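Local coordinates for 70 kDa peptidylprolyl isomerase, putative (Plasmodium falciparum, PDB 2FBN), which is a putative FK506-binding peptidylprolyl isomerase whose C-terminal tetratricopeptide repeat domain interacts with the C-terminal pentapeptide of Hsp90, at residues A[63-68]-A[89-94]. Numbering follows the deposited sequence.
Sequences EALDFF and SCNLNL
L65 sets its branched end against C90, N91 and L94 where helix 54-66 packs on helix 77-100, two consecutive helices of the all-helical tetratricopeptide repeat domain. No hydrogen bond crosses the interface; three of the four closest residue pairs are apolar, and the fourth sets the amide oxygen of N91 against a methyl of L65. L65 CG lies 3.7 Å from C90 CB, and its two methyls diverge: CD2 also rests on C90 CB, while CD1 meets L94 CD1 tip to tip at 3.8 Å. The chi1 of C90, -76°, puts SG anti to its carbonyl carbon and beside the backbone N, from where it reaches A64 CB at 3.6 Å. The backbones are nearest at this level, L65 CA to C90 CA being 7.1 Å. N91 runs obliquely across the leucine, its amide within van der Waals distance of both methyls. Beyond segments 63-68 and 89-94, the same helix-helix interface continues where L94 packs on I58 and Y61 of helix 54-66, and F68 lies against K83, I86 and E87. The amide of N91 is fixed at both ends, ND2 bonding to E87 O and OD1 to H110 ND1 of helix 104-117, which holds OD1 3.6 Å from L65 CD1.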
ATOM      1  N   GLU A  63      -6.881  -3.492  -9.046  1.00 18.93           N
ATOM      2  CA  GLU A  63      -8.297  -3.155  -9.261  1.00 20.63           C
ATOM      3  C   GLU A  63      -9.248  -4.035  -8.426  1.00 19.91           C
ATOM      4  O   GLU A  63     -10.206  -3.537  -7.826  1.00 20.77           O
ATOM      5  CB  GLU A  63      -8.634  -3.290 -10.747  1.00 20.66           C
ATOM      6  CG  GLU A  63      -8.047  -2.178 -11.607  1.00 23.26           C
ATOM      7  CD  GLU A  63      -8.335  -2.357 -13.104  1.00 24.42           C
ATOM      8  OE1 GLU A  63      -8.903  -3.399 -13.493  1.00 29.67           O
ATOM      9  OE2 GLU A  63      -7.987  -1.434 -13.876  1.00 31.54           O
ATOM     10  N   ALA A  64      -8.998  -5.347  -8.403  1.00 19.56           N
ATOM     11  CA  ALA A  64      -9.778  -6.265  -7.567  1.00 18.90           C
ATOM     12  C   ALA A  64      -9.801  -5.800  -6.100  1.00 18.54           C
ATOM     13  O   ALA A  64     -10.866  -5.690  -5.474  1.00 19.08           O
ATOM     14  CB  ALA A  64      -9.220  -7.709  -7.664  1.00 19.20           C
ATOM     15  N   LEU A  65      -8.609  -5.532  -5.567  1.00 18.29           N
ATOM     16  CA  LEU A  65      -8.464  -5.081  -4.176  1.00 18.18           C
ATOM     17  C   LEU A  65      -9.152  -3.737  -3.906  1.00 18.09           C
ATOM     18  O   LEU A  65      -9.647  -3.499  -2.797  1.00 17.67           O
ATOM     19  CB  LEU A  65      -6.990  -5.014  -3.778  1.00 18.66           C
ATOM     20  CG  LEU A  65      -6.329  -6.391  -3.632  1.00 18.78           C
ATOM     21  CD1 LEU A  65      -4.835  -6.222  -3.364  1.00 20.76           C
ATOM     22  CD2 LEU A  65      -7.026  -7.218  -2.532  1.00 19.08           C
ATOM     23  N   ASP A  66      -9.154  -2.858  -4.911  1.00 17.75           N
ATOM     24  CA  ASP A  66      -9.807  -1.540  -4.792  1.00 18.25           C
ATOM     25  C   ASP A  66     -11.307  -1.636  -4.454  1.00 18.14           C
ATOM     26  O   ASP A  66     -11.859  -0.738  -3.807  1.00 18.30           O
ATOM     27  CB  ASP A  66      -9.603  -0.742  -6.076  1.00 17.90           C
ATOM     28  CG  ASP A  66      -8.157  -0.271  -6.263  1.00 18.70           C
ATOM     29  OD1 ASP A  66      -7.378  -0.283  -5.297  1.00 19.78           O
ATOM     30  OD2 ASP A  66      -7.820   0.128  -7.394  1.00 22.31           O
ATOM     31  N   PHE A  67     -11.946  -2.735  -4.858  1.00 18.61           N
ATOM     32  CA  PHE A  67     -13.352  -2.968  -4.494  1.00 18.58           C
ATOM     33  C   PHE A  67     -13.571  -3.101  -2.999  1.00 18.53           C
ATOM     34  O   PHE A  67     -14.681  -2.922  -2.533  1.00 18.72           O
ATOM     35  CB  PHE A  67     -13.926  -4.168  -5.224  1.00 20.40           C
ATOM     36  CG  PHE A  67     -14.362  -3.837  -6.604  1.00 21.35           C
ATOM     37  CD1 PHE A  67     -15.565  -3.162  -6.817  1.00 23.86           C
ATOM     38  CD2 PHE A  67     -13.563  -4.164  -7.694  1.00 24.89           C
ATOM     39  CE1 PHE A  67     -15.975  -2.831  -8.122  1.00 24.98           C
ATOM     40  CE2 PHE A  67     -13.960  -3.837  -8.989  1.00 26.16           C
ATOM     41  CZ  PHE A  67     -15.177  -3.168  -9.199  1.00 25.68           C
ATOM     42  N   PHE A  68     -12.497  -3.385  -2.257  1.00 18.41           N
ATOM     43  CA  PHE A  68     -12.593  -3.584  -0.814  1.00 19.01           C
ATOM     44  C   PHE A  68     -12.114  -2.399   0.027  1.00 19.10           C
ATOM     45  O   PHE A  68     -12.070  -2.498   1.244  1.00 19.19           O
ATOM     46  CB  PHE A  68     -11.865  -4.874  -0.416  1.00 18.72           C
ATOM     47  CG  PHE A  68     -12.435  -6.087  -1.084  1.00 18.70           C
ATOM     48  CD1 PHE A  68     -13.813  -6.320  -1.040  1.00 19.03           C
ATOM     49  CD2 PHE A  68     -11.610  -6.992  -1.745  1.00 19.58           C
ATOM     50  CE1 PHE A  68     -14.368  -7.446  -1.679  1.00 21.87           C
ATOM     51  CE2 PHE A  68     -12.158  -8.123  -2.370  1.00 21.93           C
ATOM     52  CZ  PHE A  68     -13.533  -8.336  -2.336  1.00 19.85           C
ATOM     53  N   SER A  89      -5.696 -14.202  -2.306  1.00 20.76           N
ATOM     54  CA  SER A  89      -5.255 -14.527  -3.668  1.00 20.98           C
ATOM     55  C   SER A  89      -4.599 -13.351  -4.392  1.00 20.25           C
ATOM     56  O   SER A  89      -3.515 -13.486  -4.971  1.00 19.93           O
ATOM     57  CB  SER A  89      -6.419 -15.050  -4.507  1.00 21.55           C
ATOM     58  OG  SER A  89      -6.858 -16.286  -3.984  1.00 25.53           O
ATOM     59  N   CYS A  90      -5.271 -12.208  -4.367  1.00 19.19           N
ATOM     60  CA  CYS A  90      -4.743 -11.013  -5.008  1.00 18.38           C
ATOM     61  C   CYS A  90      -3.398 -10.612  -4.407  1.00 17.17           C
ATOM     62  O   CYS A  90      -2.460 -10.291  -5.137  1.00 18.31           O
ATOM     63  CB  CYS A  90      -5.717  -9.859  -4.817  1.00 18.47           C
ATOM     64  SG  CYS A  90      -7.138 -10.038  -5.907  1.00 20.36           S
ATOM     65  N   ASN A  91      -3.306 -10.584  -3.079  1.00 17.23           N
ATOM     66  CA  ASN A  91      -2.035 -10.185  -2.475  1.00 16.95           C
ATOM     67  C   ASN A  91      -0.904 -11.194  -2.698  1.00 17.17           C
ATOM     68  O   ASN A  91       0.245 -10.796  -2.910  1.00 17.46           O
ATOM     69  CB  ASN A  91      -2.204  -9.841  -1.010  1.00 17.40           C
ATOM     70  CG  ASN A  91      -2.848  -8.480  -0.829  1.00 18.46           C
ATOM     71  OD1 ASN A  91      -2.246  -7.437  -1.161  1.00 19.38           O
ATOM     72  ND2 ASN A  91      -4.057  -8.473  -0.302  1.00 19.53           N
ATOM     73  N   LEU A  92      -1.227 -12.483  -2.640  1.00 17.42           N
ATOM     74  CA  LEU A  92      -0.232 -13.508  -2.946  1.00 17.74           C
ATOM     75  C   LEU A  92       0.263 -13.363  -4.384  1.00 17.31           C
ATOM     76  O   LEU A  92       1.478 -13.353  -4.650  1.00 16.29           O
ATOM     77  CB  LEU A  92      -0.805 -14.905  -2.741  1.00 17.60           C
ATOM     78  CG  LEU A  92      -0.834 -15.498  -1.344  1.00 20.97           C
ATOM     79  CD1 LEU A  92      -1.658 -16.776  -1.390  1.00 24.68           C
ATOM     80  CD2 LEU A  92       0.595 -15.792  -0.883  1.00 22.94           C
ATOM     81  N   ASN A  93      -0.683 -13.265  -5.321  1.00 17.08           N
ATOM     82  CA  ASN A  93      -0.341 -13.137  -6.738  1.00 17.64           C
ATOM     83  C   ASN A  93       0.453 -11.855  -6.986  1.00 17.14           C
ATOM     84  O   ASN A  93       1.410 -11.852  -7.756  1.00 17.04           O
ATOM     85  CB  ASN A  93      -1.580 -13.216  -7.640  1.00 18.28           C
ATOM     86  CG  ASN A  93      -2.311 -14.547  -7.518  1.00 20.65           C
ATOM     87  OD1 ASN A  93      -1.761 -15.522  -6.992  1.00 25.22           O
ATOM     88  ND2 ASN A  93      -3.565 -14.582  -7.961  1.00 23.73           N
ATOM     89  N   LEU A  94       0.075 -10.760  -6.322  1.00 15.72           N
ATOM     90  CA  LEU A  94       0.849  -9.538  -6.471  1.00 15.92           C
ATOM     91  C   LEU A  94       2.286  -9.741  -5.963  1.00 15.61           C
ATOM     92  O   LEU A  94       3.251  -9.269  -6.579  1.00 15.62           O
ATOM     93  CB  LEU A  94       0.166  -8.386  -5.745  1.00 16.12           C
ATOM     94  CG  LEU A  94      -1.003  -7.726  -6.489  1.00 16.75           C
ATOM     95  CD1 LEU A  94      -1.766  -6.855  -5.527  1.00 18.67           C
ATOM     96  CD2 LEU A  94      -0.521  -6.922  -7.725  1.00 17.43           C
TER